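Local coordinates for putative N-acetylmuramoyl-L-alanine amidase (Neisseria meningitidis MC58, PDB 3CZX), which probably hydrolyses, as a zinc-dependent amidase, the link between N-acetylmuramoyl residues and L-amino acids in cell-wall glycopeptides, at residues A10-T15 with E76-A81; T88-L93 with I142-F147; R100-L105 with D121-D126. All blocks are in the same frame, centred on the assembly; numbering follows the deposited sequence.

Contact 1: residues A10-T15 with E76-A81. With ZN (zinc ion), chain E.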
ATOM      1  N   ALA A  10      -8.457  -4.551 -10.080  1.00 12.09           N
ATOM      2  CA  ALA A  10      -8.991  -3.498  -9.211  1.00 12.81           C
ATOM      3  C   ALA A  10     -10.148  -2.841  -9.926  1.00 14.98           C
ATOM      4  O   ALA A  10     -10.076  -2.561 -11.126  1.00 16.54           O
ATOM      5  CB  ALA A  10      -7.896  -2.420  -8.856  1.00 12.24           C
ATOM      6  N   GLY A  11     -11.207  -2.551  -9.191  1.00 16.10           N
ATOM      7  CA  GLY A  11     -12.301  -1.777  -9.745  1.00 17.64           C
ATOM      8  C   GLY A  11     -11.951  -0.316  -9.887  1.00 18.60           C
ATOM      9  O   GLY A  11     -11.155   0.235  -9.122  1.00 17.50           O
ATOM     10  N   HIS A  12     -12.580   0.307 -10.874  1.00 19.96           N
ATOM     11  CA  HIS A  12     -12.571   1.763 -11.032  1.00 21.57           C
ATOM     12  C   HIS A  12     -11.213   2.341 -11.440  1.00 22.37           C
ATOM     13  O   HIS A  12     -10.220   1.621 -11.566  1.00 22.07           O
ATOM     14  CB  HIS A  12     -13.108   2.425  -9.764  1.00 21.34           C
ATOM     15  CG  HIS A  12     -14.436   1.889  -9.325  1.00 20.22           C
ATOM     16  ND1 HIS A  12     -15.618   2.215  -9.962  1.00 23.35           N
ATOM     17  CD2 HIS A  12     -14.769   1.034  -8.330  1.00 18.50           C
ATOM     18  CE1 HIS A  12     -16.621   1.596  -9.364  1.00 21.68           C
ATOM     19  NE2 HIS A  12     -16.133   0.884  -8.363  1.00 19.68           N
ATOM     20  N   SER A  13     -11.182   3.656 -11.655  1.00 23.53           N
ATOM     21  CA  SER A  13     -10.013   4.308 -12.271  1.00 25.53           C
ATOM     22  C   SER A  13      -9.754   5.695 -11.700  1.00 26.61           C
ATOM     23  O   SER A  13     -10.515   6.170 -10.858  1.00 26.91           O
ATOM     24  CB  SER A  13     -10.247   4.400 -13.787  1.00 25.98           C
ATOM     25  OG  SER A  13     -11.320   5.277 -14.057  1.00 26.71           O
ATOM     26  N   ASN A  14      -8.681   6.349 -12.159  1.00 28.58           N
ATOM     27  CA  ASN A  14      -8.272   7.668 -11.610  1.00 29.46           C
ATOM     28  C   ASN A  14      -9.254   8.772 -11.965  1.00 30.64           C
ATOM     29  O   ASN A  14      -9.403   9.761 -11.194  1.00 31.00           O
ATOM     30  CB  ASN A  14      -6.866   8.067 -12.088  1.00 29.73           C
ATOM     31  CG  ASN A  14      -6.280   9.216 -11.290  1.00 30.74           C
ATOM     32  OD1 ASN A  14      -6.374   9.246 -10.059  1.00 34.79           O
ATOM     33  ND2 ASN A  14      -5.670  10.185 -11.991  1.00 32.97           N
ATOM     34  N   THR A  15      -9.913   8.605 -13.119  1.00 30.93           N
ATOM     35  CA  THR A  15     -10.906   9.553 -13.610  1.00 31.23           C
ATOM     36  C   THR A  15     -12.303   9.257 -13.071  1.00 31.26           C
ATOM     37  O   THR A  15     -13.065  10.194 -12.833  1.00 32.36           O
ATOM     38  CB  THR A  15     -10.981   9.581 -15.186  1.00 31.81           C
ATOM     39  OG1 THR A  15     -11.912  10.588 -15.611  1.00 36.17           O
ATOM     40  CG2 THR A  15     -11.431   8.253 -15.765  1.00 32.41           C
ATOM     41  N   GLU A  76     -11.896  -9.345  -8.589  1.00 10.25           N
ATOM     42  CA  GLU A  76     -11.800  -7.897  -8.715  1.00 10.99           C
ATOM     43  C   GLU A  76     -12.208  -7.215  -7.418  1.00  9.77           C
ATOM     44  O   GLU A  76     -13.327  -7.398  -6.911  1.00 10.46           O
ATOM     45  CB  GLU A  76     -12.657  -7.361  -9.873  1.00 10.58           C
ATOM     46  CG  GLU A  76     -12.394  -5.898 -10.077  1.00 15.14           C
ATOM     47  CD  GLU A  76     -12.886  -5.392 -11.364  1.00 15.12           C
ATOM     48  OE1 GLU A  76     -14.040  -4.904 -11.375  1.00 16.51           O
ATOM     49  OE2 GLU A  76     -12.114  -5.474 -12.344  1.00 18.39           O
ATOM     50  N   PHE A  77     -11.303  -6.420  -6.868  1.00  8.35           N
ATOM     51  CA  PHE A  77     -11.510  -5.798  -5.585  1.00  9.71           C
ATOM     52  C   PHE A  77     -12.295  -4.490  -5.740  1.00 10.51           C
ATOM     53  O   PHE A  77     -11.987  -3.656  -6.594  1.00 11.05           O
ATOM     54  CB  PHE A  77     -10.170  -5.541  -4.862  1.00  9.16           C
ATOM     55  CG  PHE A  77      -9.405  -6.796  -4.538  1.00  8.67           C
ATOM     56  CD1 PHE A  77      -9.639  -7.511  -3.377  1.00  8.62           C
ATOM     57  CD2 PHE A  77      -8.444  -7.249  -5.400  1.00  8.57           C
ATOM     58  CE1 PHE A  77      -8.895  -8.666  -3.103  1.00  9.67           C
ATOM     59  CE2 PHE A  77      -7.702  -8.430  -5.148  1.00  8.81           C
ATOM     60  CZ  PHE A  77      -7.950  -9.121  -4.010  1.00 10.15           C
ATOM     61  N   HIS A  78     -13.312  -4.382  -4.917  1.00 10.51           N
ATOM     62  CA  HIS A  78     -14.192  -3.215  -4.819  1.00 10.64           C
ATOM     63  C   HIS A  78     -14.459  -2.915  -3.358  1.00 11.18           C
ATOM     64  O   HIS A  78     -14.088  -3.704  -2.486  1.00 11.20           O
ATOM     65  CB  HIS A  78     -15.539  -3.526  -5.451  1.00 11.61           C
ATOM     66  CG  HIS A  78     -15.532  -3.507  -6.941  1.00 13.77           C
ATOM     67  ND1 HIS A  78     -16.046  -2.451  -7.669  1.00 16.79           N
ATOM     68  CD2 HIS A  78     -15.040  -4.386  -7.845  1.00 14.60           C
ATOM     69  CE1 HIS A  78     -15.839  -2.670  -8.956  1.00 18.08           C
ATOM     70  NE2 HIS A  78     -15.246  -3.842  -9.092  1.00 15.03           N
ATOM     71  N   THR A  79     -15.068  -1.749  -3.087  1.00 10.44           N
ATOM     72  CA  THR A  79     -15.673  -1.480  -1.792  1.00 11.99           C
ATOM     73  C   THR A  79     -17.181  -1.318  -1.972  1.00 13.76           C
ATOM     74  O   THR A  79     -17.637  -0.762  -3.010  1.00 15.81           O
ATOM     75  CB  THR A  79     -15.127  -0.204  -1.098  1.00 12.15           C
ATOM     76  OG1 THR A  79     -15.384   0.933  -1.919  1.00 12.01           O
ATOM     77  CG2 THR A  79     -13.661  -0.279  -0.920  1.00 12.25           C
ATOM     78  N   ASN A  80     -17.933  -1.789  -0.982  1.00 14.04           N
ATOM     79  CA  ASN A  80     -19.360  -1.567  -0.929  1.00 14.97           C
ATOM     80  C   ASN A  80     -19.625  -0.128  -0.492  1.00 15.24           C
ATOM     81  O   ASN A  80     -18.709   0.591  -0.117  1.00 13.52           O
ATOM     82  CB  ASN A  80     -20.046  -2.595  -0.032  1.00 13.90           C
ATOM     83  CG  ASN A  80     -21.372  -3.057  -0.599  1.00 17.46           C
ATOM     84  OD1 ASN A  80     -22.106  -2.262  -1.222  1.00 16.55           O
ATOM     85  ND2 ASN A  80     -21.688  -4.341  -0.405  1.00 18.08           N
ATOM     86  N   ALA A  81     -20.863   0.320  -0.631  1.00 15.48           N
ATOM     87  CA  ALA A  81     -21.247   1.658  -0.234  1.00 16.11           C
ATOM     88  C   ALA A  81     -22.766   1.686  -0.043  1.00 17.59           C
ATOM     89  O   ALA A  81     -23.489   1.047  -0.800  1.00 18.01           O
ATOM     90  CB  ALA A  81     -20.853   2.665  -1.298  1.00 15.30           C
TER
HETATM   91 ZN    ZN E 301     -17.113  -0.620  -7.106  1.00 27.36          ZN
HETATM   92  O   HOH W   1     -18.532  -1.609  -5.732  1.00 20.57           O
HETATM   93  O   HOH W   2     -18.962  -0.735  -8.461  1.00 25.14           O

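Contact 2: residues T88-L93 with I142-F147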
ATOM      1  N   THR A  88     -22.855  -2.492   7.024  1.00 13.83           N
ATOM      2  CA  THR A  88     -21.575  -3.128   7.288  1.00 14.06           C
ATOM      3  C   THR A  88     -21.562  -4.565   6.780  1.00 13.07           C
ATOM      4  O   THR A  88     -22.611  -5.199   6.677  1.00 13.94           O
ATOM      5  CB  THR A  88     -21.250  -3.123   8.793  1.00 13.33           C
ATOM      6  OG1 THR A  88     -19.913  -3.615   9.034  1.00 13.66           O
ATOM      7  CG2 THR A  88     -22.260  -3.941   9.611  1.00 13.70           C
ATOM      8  N   GLY A  89     -20.371  -5.063   6.460  1.00 13.12           N
ATOM      9  CA  GLY A  89     -20.160  -6.502   6.272  1.00 12.05           C
ATOM     10  C   GLY A  89     -19.468  -6.793   4.955  1.00 11.93           C
ATOM     11  O   GLY A  89     -19.272  -5.909   4.129  1.00 11.41           O
ATOM     12  N   ILE A  90     -19.203  -8.084   4.764  1.00 11.18           N
ATOM     13  CA  ILE A  90     -18.388  -8.632   3.707  1.00 11.60           C
ATOM     14  C   ILE A  90     -19.237  -9.397   2.734  1.00 11.65           C
ATOM     15  O   ILE A  90     -20.024 -10.243   3.133  1.00 11.50           O
ATOM     16  CB  ILE A  90     -17.419  -9.684   4.314  1.00 11.34           C
ATOM     17  CG1 ILE A  90     -16.440  -9.038   5.304  1.00 11.27           C
ATOM     18  CG2 ILE A  90     -16.674 -10.456   3.200  1.00 10.92           C
ATOM     19  CD1 ILE A  90     -15.854 -10.049   6.300  1.00 11.84           C
ATOM     20  N   GLU A  91     -19.019  -9.153   1.452  1.00 12.53           N
ATOM     21  CA  GLU A  91     -19.637  -9.995   0.461  1.00 13.96           C
ATOM     22  C   GLU A  91     -18.836 -10.080  -0.818  1.00 13.12           C
ATOM     23  O   GLU A  91     -18.012  -9.218  -1.140  1.00 12.13           O
ATOM     24  CB  GLU A  91     -21.068  -9.572   0.204  1.00 14.33           C
ATOM     25  CG  GLU A  91     -21.268  -8.225  -0.414  1.00 17.54           C
ATOM     26  CD  GLU A  91     -22.761  -7.844  -0.540  1.00 18.10           C
ATOM     27  OE1 GLU A  91     -23.564  -8.104   0.375  1.00 19.74           O
ATOM     28  OE2 GLU A  91     -23.117  -7.311  -1.591  1.00 23.13           O
ATOM     29  N   ALA A  92     -19.111 -11.153  -1.546  1.00 12.59           N
ATOM     30  CA  ALA A  92     -18.451 -11.442  -2.819  1.00 12.55           C
ATOM     31  C   ALA A  92     -19.523 -11.980  -3.739  1.00 13.67           C
ATOM     32  O   ALA A  92     -20.255 -12.909  -3.350  1.00 14.76           O
ATOM     33  CB  ALA A  92     -17.365 -12.470  -2.619  1.00 12.93           C
ATOM     34  N   LEU A  93     -19.622 -11.372  -4.920  1.00 14.00           N
ATOM     35  CA  LEU A  93     -20.653 -11.658  -5.899  1.00 13.72           C
ATOM     36  C   LEU A  93     -20.043 -12.509  -6.978  1.00 12.84           C
ATOM     37  O   LEU A  93     -19.048 -12.119  -7.554  1.00 11.78           O
ATOM     38  CB  LEU A  93     -21.135 -10.348  -6.532  1.00 14.51           C
ATOM     39  CG  LEU A  93     -22.202 -10.411  -7.592  1.00 16.47           C
ATOM     40  CD1 LEU A  93     -23.535 -10.743  -6.883  1.00 17.66           C
ATOM     41  CD2 LEU A  93     -22.287  -9.054  -8.432  1.00 17.15           C
ATOM     42  N   ILE A 142     -15.052 -12.993  -9.637  1.00 11.86           N
ATOM     43  CA  ILE A 142     -15.598 -12.710  -8.288  1.00 11.73           C
ATOM     44  C   ILE A 142     -15.436 -11.220  -8.019  1.00 11.74           C
ATOM     45  O   ILE A 142     -14.313 -10.711  -8.073  1.00 11.27           O
ATOM     46  CB  ILE A 142     -14.795 -13.490  -7.236  1.00 10.06           C
ATOM     47  CG1 ILE A 142     -14.889 -15.008  -7.487  1.00 10.14           C
ATOM     48  CG2 ILE A 142     -15.251 -13.150  -5.781  1.00 11.36           C
ATOM     49  CD1 ILE A 142     -13.936 -15.801  -6.628  1.00 11.64           C
ATOM     50  N   VAL A 143     -16.546 -10.530  -7.791  1.00 11.92           N
ATOM     51  CA  VAL A 143     -16.515  -9.125  -7.377  1.00 11.72           C
ATOM     52  C   VAL A 143     -16.505  -9.140  -5.868  1.00 11.25           C
ATOM     53  O   VAL A 143     -17.523  -9.424  -5.233  1.00 11.47           O
ATOM     54  CB  VAL A 143     -17.730  -8.347  -7.941  1.00 12.90           C
ATOM     55  CG1 VAL A 143     -17.835  -6.920  -7.336  1.00 14.95           C
ATOM     56  CG2 VAL A 143     -17.654  -8.315  -9.449  1.00 12.82           C
ATOM     57  N   PHE A 144     -15.330  -8.850  -5.287  1.00 10.70           N
ATOM     58  CA  PHE A 144     -15.142  -8.943  -3.832  1.00 10.59           C
ATOM     59  C   PHE A 144     -15.244  -7.575  -3.191  1.00 10.88           C
ATOM     60  O   PHE A 144     -14.476  -6.679  -3.549  1.00 10.76           O
ATOM     61  CB  PHE A 144     -13.776  -9.607  -3.531  1.00  9.96           C
ATOM     62  CG  PHE A 144     -13.546  -9.984  -2.089  1.00 11.16           C
ATOM     63  CD1 PHE A 144     -14.577 -10.345  -1.258  1.00 10.30           C
ATOM     64  CD2 PHE A 144     -12.254 -10.022  -1.580  1.00 11.80           C
ATOM     65  CE1 PHE A 144     -14.337 -10.728   0.067  1.00 11.13           C
ATOM     66  CE2 PHE A 144     -12.030 -10.395  -0.289  1.00 12.98           C
ATOM     67  CZ  PHE A 144     -13.050 -10.737   0.541  1.00 11.88           C
ATOM     68  N   GLU A 145     -16.176  -7.452  -2.251  1.00 11.14           N
ATOM     69  CA  GLU A 145     -16.420  -6.226  -1.502  1.00 12.14           C
ATOM     70  C   GLU A 145     -16.254  -6.503  -0.024  1.00 10.26           C
ATOM     71  O   GLU A 145     -17.204  -6.735   0.709  1.00 10.17           O
ATOM     72  CB  GLU A 145     -17.817  -5.701  -1.807  1.00 12.77           C
ATOM     73  CG  GLU A 145     -18.016  -5.406  -3.270  1.00 16.17           C
ATOM     74  CD  GLU A 145     -19.339  -4.758  -3.534  1.00 19.30           C
ATOM     75  OE1 GLU A 145     -19.477  -3.546  -3.321  1.00 29.93           O
ATOM     76  OE2 GLU A 145     -20.246  -5.473  -3.944  1.00 29.21           O
ATOM     77  N   PRO A 146     -15.016  -6.458   0.441  1.00  9.49           N
ATOM     78  CA  PRO A 146     -14.789  -6.786   1.853  1.00  9.81           C
ATOM     79  C   PRO A 146     -15.423  -5.837   2.877  1.00  9.40           C
ATOM     80  O   PRO A 146     -15.664  -6.277   3.995  1.00 10.34           O
ATOM     81  CB  PRO A 146     -13.270  -6.767   1.985  1.00 10.32           C
ATOM     82  CG  PRO A 146     -12.720  -6.644   0.688  1.00 11.66           C
ATOM     83  CD  PRO A 146     -13.773  -6.235  -0.301  1.00 10.79           C
ATOM     84  N   PHE A 147     -15.671  -4.581   2.520  1.00  9.86           N
ATOM     85  CA  PHE A 147     -16.262  -3.641   3.479  1.00  9.87           C
ATOM     86  C   PHE A 147     -16.928  -2.474   2.751  1.00 10.29           C
ATOM     87  O   PHE A 147     -16.709  -2.291   1.572  1.00  9.40           O
ATOM     88  CB  PHE A 147     -15.214  -3.120   4.494  1.00 10.34           C
ATOM     89  CG  PHE A 147     -14.166  -2.239   3.878  1.00 10.11           C
ATOM     90  CD1 PHE A 147     -14.273  -0.871   3.888  1.00 13.33           C
ATOM     91  CD2 PHE A 147     -13.085  -2.796   3.232  1.00 11.06           C
ATOM     92  CE1 PHE A 147     -13.305  -0.071   3.275  1.00 13.37           C
ATOM     93  CE2 PHE A 147     -12.103  -2.015   2.650  1.00 13.64           C
ATOM     94  CZ  PHE A 147     -12.240  -0.650   2.648  1.00 13.72           C
TER
HETATM   95  O   HOH W   3     -17.079  -5.378   6.296  1.00  9.47           O
HETATM   96  O   HOH W   4     -19.643  -5.576   1.313  1.00 14.97           O

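Contact 3: residues R100-L105 with D121-D126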
ATOM      1  N   ARG A 100     -17.650 -21.504  -3.091  1.00 11.77           N
ATOM      2  CA  ARG A 100     -16.610 -21.890  -2.167  1.00 12.07           C
ATOM      3  C   ARG A 100     -15.506 -20.855  -2.158  1.00 11.35           C
ATOM      4  O   ARG A 100     -15.094 -20.440  -1.092  1.00 11.10           O
ATOM      5  CB  ARG A 100     -16.081 -23.274  -2.528  1.00 13.09           C
ATOM      6  CG  ARG A 100     -14.812 -23.683  -1.862  1.00 16.31           C
ATOM      7  CD  ARG A 100     -14.847 -23.696  -0.402  1.00 21.09           C
ATOM      8  NE  ARG A 100     -13.571 -24.222   0.088  1.00 23.61           N
ATOM      9  CZ  ARG A 100     -13.260 -24.352   1.374  1.00 26.74           C
ATOM     10  NH1 ARG A 100     -14.126 -23.971   2.316  1.00 30.25           N
ATOM     11  NH2 ARG A 100     -12.074 -24.834   1.728  1.00 25.52           N
ATOM     12  N   TRP A 101     -15.050 -20.395  -3.321  1.00 12.14           N
ATOM     13  CA  TRP A 101     -14.002 -19.378  -3.332  1.00 11.87           C
ATOM     14  C   TRP A 101     -14.442 -18.104  -2.627  1.00 11.50           C
ATOM     15  O   TRP A 101     -13.674 -17.531  -1.860  1.00 10.33           O
ATOM     16  CB  TRP A 101     -13.579 -19.024  -4.746  1.00 12.98           C
ATOM     17  CG  TRP A 101     -12.505 -19.829  -5.268  1.00 13.96           C
ATOM     18  CD1 TRP A 101     -12.574 -20.677  -6.320  1.00 15.73           C
ATOM     19  CD2 TRP A 101     -11.144 -19.854  -4.813  1.00 13.06           C
ATOM     20  NE1 TRP A 101     -11.341 -21.234  -6.561  1.00 17.23           N
ATOM     21  CE2 TRP A 101     -10.444 -20.739  -5.646  1.00 14.23           C
ATOM     22  CE3 TRP A 101     -10.446 -19.183  -3.801  1.00 14.96           C
ATOM     23  CZ2 TRP A 101      -9.077 -21.012  -5.466  1.00 16.73           C
ATOM     24  CZ3 TRP A 101      -9.070 -19.457  -3.626  1.00 15.72           C
ATOM     25  CH2 TRP A 101      -8.418 -20.351  -4.466  1.00 14.54           C
ATOM     26  N   CYS A 102     -15.678 -17.674  -2.881  1.00  9.83           N
ATOM     27  CA  CYS A 102     -16.243 -16.470  -2.200  1.00 10.02           C
ATOM     28  C   CYS A 102     -16.213 -16.634  -0.691  1.00  9.88           C
ATOM     29  O   CYS A 102     -15.936 -15.660   0.040  1.00 11.02           O
ATOM     30  CB  CYS A 102     -17.679 -16.214  -2.682  1.00  9.62           C
ATOM     31  SG  CYS A 102     -17.748 -15.641  -4.391  1.00 11.35           S
ATOM     32  N   GLN A 103     -16.506 -17.845  -0.238  1.00 10.27           N
ATOM     33  CA  GLN A 103     -16.585 -18.149   1.194  1.00 10.90           C
ATOM     34  C   GLN A 103     -15.172 -18.203   1.812  1.00 10.48           C
ATOM     35  O   GLN A 103     -14.953 -17.703   2.925  1.00  9.96           O
ATOM     36  CB  GLN A 103     -17.371 -19.436   1.437  1.00 10.56           C
ATOM     37  CG  GLN A 103     -18.849 -19.238   1.145  1.00 11.18           C
ATOM     38  CD  GLN A 103     -19.685 -20.484   1.170  1.00 13.02           C
ATOM     39  OE1 GLN A 103     -19.177 -21.619   0.983  1.00 15.34           O
ATOM     40  NE2 GLN A 103     -20.986 -20.288   1.363  1.00 13.22           N
ATOM     41  N   VAL A 104     -14.214 -18.764   1.076  1.00 10.76           N
ATOM     42  CA  VAL A 104     -12.801 -18.788   1.519  1.00 10.87           C
ATOM     43  C   VAL A 104     -12.292 -17.349   1.699  1.00 10.54           C
ATOM     44  O   VAL A 104     -11.701 -17.015   2.730  1.00 11.78           O
ATOM     45  CB  VAL A 104     -11.912 -19.523   0.489  1.00 11.27           C
ATOM     46  CG1 VAL A 104     -10.428 -19.324   0.769  1.00 13.27           C
ATOM     47  CG2 VAL A 104     -12.259 -21.010   0.457  1.00 13.41           C
ATOM     48  N   LEU A 105     -12.555 -16.503   0.706  1.00  9.58           N
ATOM     49  CA  LEU A 105     -12.112 -15.086   0.751  1.00  9.35           C
ATOM     50  C   LEU A 105     -12.785 -14.367   1.906  1.00  9.21           C
ATOM     51  O   LEU A 105     -12.154 -13.650   2.664  1.00 11.19           O
ATOM     52  CB  LEU A 105     -12.438 -14.350  -0.543  1.00  9.52           C
ATOM     53  CG  LEU A 105     -11.682 -14.906  -1.774  1.00  8.90           C
ATOM     54  CD1 LEU A 105     -12.333 -14.377  -3.052  1.00 10.86           C
ATOM     55  CD2 LEU A 105     -10.187 -14.540  -1.710  1.00 13.22           C
ATOM     56  N   ASP A 121     -22.349 -16.989   4.109  1.00 13.10           N
ATOM     57  CA  ASP A 121     -20.959 -16.975   4.566  1.00 13.44           C
ATOM     58  C   ASP A 121     -20.101 -16.185   3.586  1.00 12.50           C
ATOM     59  O   ASP A 121     -18.965 -16.577   3.273  1.00 12.56           O
ATOM     60  CB  ASP A 121     -20.419 -18.405   4.797  1.00 13.89           C
ATOM     61  CG  ASP A 121     -21.186 -19.166   5.868  1.00 20.67           C
ATOM     62  OD1 ASP A 121     -21.665 -18.531   6.826  1.00 23.92           O
ATOM     63  OD2 ASP A 121     -21.294 -20.406   5.754  1.00 25.46           O
ATOM     64  N   GLY A 122     -20.660 -15.064   3.097  1.00 11.55           N
ATOM     65  CA  GLY A 122     -19.946 -14.127   2.238  1.00 11.09           C
ATOM     66  C   GLY A 122     -20.271 -14.185   0.760  1.00 11.84           C
ATOM     67  O   GLY A 122     -19.841 -13.353  -0.001  1.00 12.72           O
ATOM     68  N   PHE A 123     -21.027 -15.189   0.346  1.00 10.55           N
ATOM     69  CA  PHE A 123     -21.377 -15.348  -1.078  1.00 11.05           C
ATOM     70  C   PHE A 123     -22.753 -14.779  -1.417  1.00 11.44           C
ATOM     71  O   PHE A 123     -23.717 -15.065  -0.710  1.00 11.01           O
ATOM     72  CB  PHE A 123     -21.434 -16.846  -1.439  1.00 11.49           C
ATOM     73  CG  PHE A 123     -22.038 -17.115  -2.807  1.00 10.55           C
ATOM     74  CD1 PHE A 123     -21.327 -16.814  -3.967  1.00 10.86           C
ATOM     75  CD2 PHE A 123     -23.319 -17.685  -2.961  1.00 11.00           C
ATOM     76  CE1 PHE A 123     -21.848 -17.043  -5.224  1.00 11.97           C
ATOM     77  CE2 PHE A 123     -23.819 -17.920  -4.231  1.00 11.71           C
ATOM     78  CZ  PHE A 123     -23.092 -17.573  -5.362  1.00 10.90           C
ATOM     79  N   LYS A 124     -22.815 -14.003  -2.495  1.00 12.18           N
ATOM     80  CA  LYS A 124     -24.058 -13.592  -3.102  1.00 14.01           C
ATOM     81  C   LYS A 124     -24.015 -13.956  -4.575  1.00 14.43           C
ATOM     82  O   LYS A 124     -22.994 -13.776  -5.230  1.00 12.73           O
ATOM     83  CB  LYS A 124     -24.253 -12.103  -2.899  1.00 16.43           C
ATOM     84  CG  LYS A 124     -24.579 -11.849  -1.423  1.00 18.94           C
ATOM     85  CD  LYS A 124     -25.604 -10.827  -1.230  1.00 21.85           C
ATOM     86  CE  LYS A 124     -25.789 -10.518   0.259  1.00 22.83           C
ATOM     87  NZ  LYS A 124     -26.017  -9.056   0.513  1.00 26.23           N
ATOM     88  N   PRO A 125     -25.118 -14.523  -5.102  1.00 15.05           N
ATOM     89  CA  PRO A 125     -25.094 -15.010  -6.486  1.00 15.71           C
ATOM     90  C   PRO A 125     -25.292 -13.921  -7.503  1.00 16.93           C
ATOM     91  O   PRO A 125     -25.969 -12.950  -7.240  1.00 16.72           O
ATOM     92  CB  PRO A 125     -26.302 -15.970  -6.525  1.00 15.62           C
ATOM     93  CG  PRO A 125     -27.265 -15.340  -5.564  1.00 15.82           C
ATOM     94  CD  PRO A 125     -26.383 -14.842  -4.428  1.00 15.65           C
ATOM     95  N   ASP A 126     -24.748 -14.128  -8.691  1.00 19.39           N
ATOM     96  CA  ASP A 126     -24.876 -13.134  -9.760  1.00 22.69           C
ATOM     97  C   ASP A 126     -26.329 -12.902 -10.215  1.00 23.55           C
ATOM     98  O   ASP A 126     -26.709 -11.770 -10.536  1.00 24.59           O
ATOM     99  CB  ASP A 126     -24.001 -13.532 -10.949  1.00 21.94           C
ATOM    100  CG  ASP A 126     -24.426 -14.854 -11.587  1.00 24.27           C
ATOM    101  OD1 ASP A 126     -24.605 -14.882 -12.820  1.00 28.44           O
ATOM    102  OD2 ASP A 126     -24.565 -15.854 -10.870  1.00 24.80           O
TER
HETATM  103  O   HOH W   5     -17.030 -13.068   0.706  1.00 17.44           O

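Contact 1: residues A10-T15 with E76-A81
H12 and H78 both turn CG beside their own backbone N, opposite the carbonyl carbon (chi1 -52° and -77°). This brings their two imidazoles to one zinc ion. The metal takes H12 NE2 at 2.2 Å and H78 ND1 at 2.2 Å, so the two rings use different nitrogens. The rings meet obliquely, with planes 73° apart. Two waters bind the zinc as well, and water 1 also donates to T79 O. E26 is the third protein ligand.

The other ring nitrogen of H78 is held by E76. H78 NE2 donates to E76 OE1 at 2.8 Å, close to the ring plane and on the anti side of the carboxylate. This bond and the zinc together fix the rotation of the imidazole, and the bond probably makes ND1 a stronger ligand. E76 OE1 also forms a salt bridge with R133. G11 CA lies over one face of the H78 ring, 4.0 Å from its centroid. G11 N donates to F77 O at 2.9 Å, which closes the parallel pairing of A10 with F77. The site therefore sits at the C-terminal ends of two neighbouring parallel strands. A His-Glu-His zinc centre in this place is typical of Amidase_3 N-acetylmuramoyl-L-alanine amidases.

Contact 2: residues T88-L93 with I142-F147
E91 and E145 face each other as an antiparallel hydrogen-bonded pair. E145 N donates to E91 O at 2.8 Å. The return bond from E91 N to E145 O is longer, 3.1 Å. L93 and V143 form the next hydrogen-bonded pair. L93 N reaches V143 O at 2.9 Å, and V143 N reaches L93 O at 3.0 Å. Between them lies the non-hydrogen-bonded pair A92 and F144, where A92 CA approaches V143 O.

The side chains of E91 and E145 run side by side on one face of the sheet. Their carboxylates are turned 81° apart, with E91 OE2 and E145 OE2 4.1 Å from each other. K124 and R118 both form salt bridges with E91 OE1, the other oxygen of that carboxylate. L93 and V143 lie on this same face.

On the other face, F144 carries CG anti to its backbone N (chi1 -170°). Its ring edge then meets I90 CG2, 3.9 Å from F144 CE1. A92 CB touches F144 CD1 at 3.8 Å and also packs on I142 CG2. Past the strands, water 4 donates to both G89 O and E145 O and so bridges the segments where they part.

Helix 134-138 covers L93 and V143, while helix 99-113 packs against I90, A92, I142 and F144. E145 lies about 5 Å from the zinc, by nearest side-chain atom. Strand 142-145 runs between strand 73-77 and strand 91-94, and is antiparallel to the latter.

Contact 3: residues R100-L105 with D121-D126
This contact belongs to a beta-alpha-beta unit made of strand 91-94, helix 99-113 and strand 123-125. It packs the first turn of the helix against the start of the second strand. C102 and F123 are the main apolar pair. C102 SG lies beside the F123 ring, almost in its plane, and is 3.8 Å from F123 CD1. The ring comes to the sulfur at its edge because F123 carries CG opposite its backbone N (chi1 169°). The sulfur is 5.1 Å from the ring centroid, a sulfur-aromatic contact made at the rim. C102 CB also touches F123 CB, at 4.0 Å.

One residue further on, Q103 lies against D121. Q103 CG rests on D121 O at 3.4 Å, and Q103 CA makes a CA-H...O contact with the same oxygen. D121 O is buried here and has no hydrogen-bond partner in the model. The extended Q103 chain carries its amide past D121 CB, and Q103 NE2 donates to E120 O.

Water 5 joins the two backbones. It donates to C102 O and to G122 O, each at 2.9 Å. G122 has phi 103°, which suits glycine, and it leads the chain from the turn into strand 123-125. C102 also touches I142 of strand 142-145. Helix-on-strand packing of this kind is typical of the crossover in an alpha/beta fold.

How the contacts relate
All three contacts share the mixed six-stranded sheet. Contact 1 joins the loop after strand 6-10 to strand 73-77. Contact 2 pairs strands 142-145 and 91-94, next across the sheet. Contact 3 reaches the edge strand 123-125 and helix 99-113. The centres of contacts 1 and 2 are about 12 Å apart, those of 2 and 3 about 8 Å, and those of 1 and 3 about 18 Å. Along the chain, contact 1 closes before contact 2 opens, and contact 3 is nested inside the loop that contact 2 closes. Strand 142-145 thus links the zinc site to the beta-alpha-beta unit at the other side of the chain's centre.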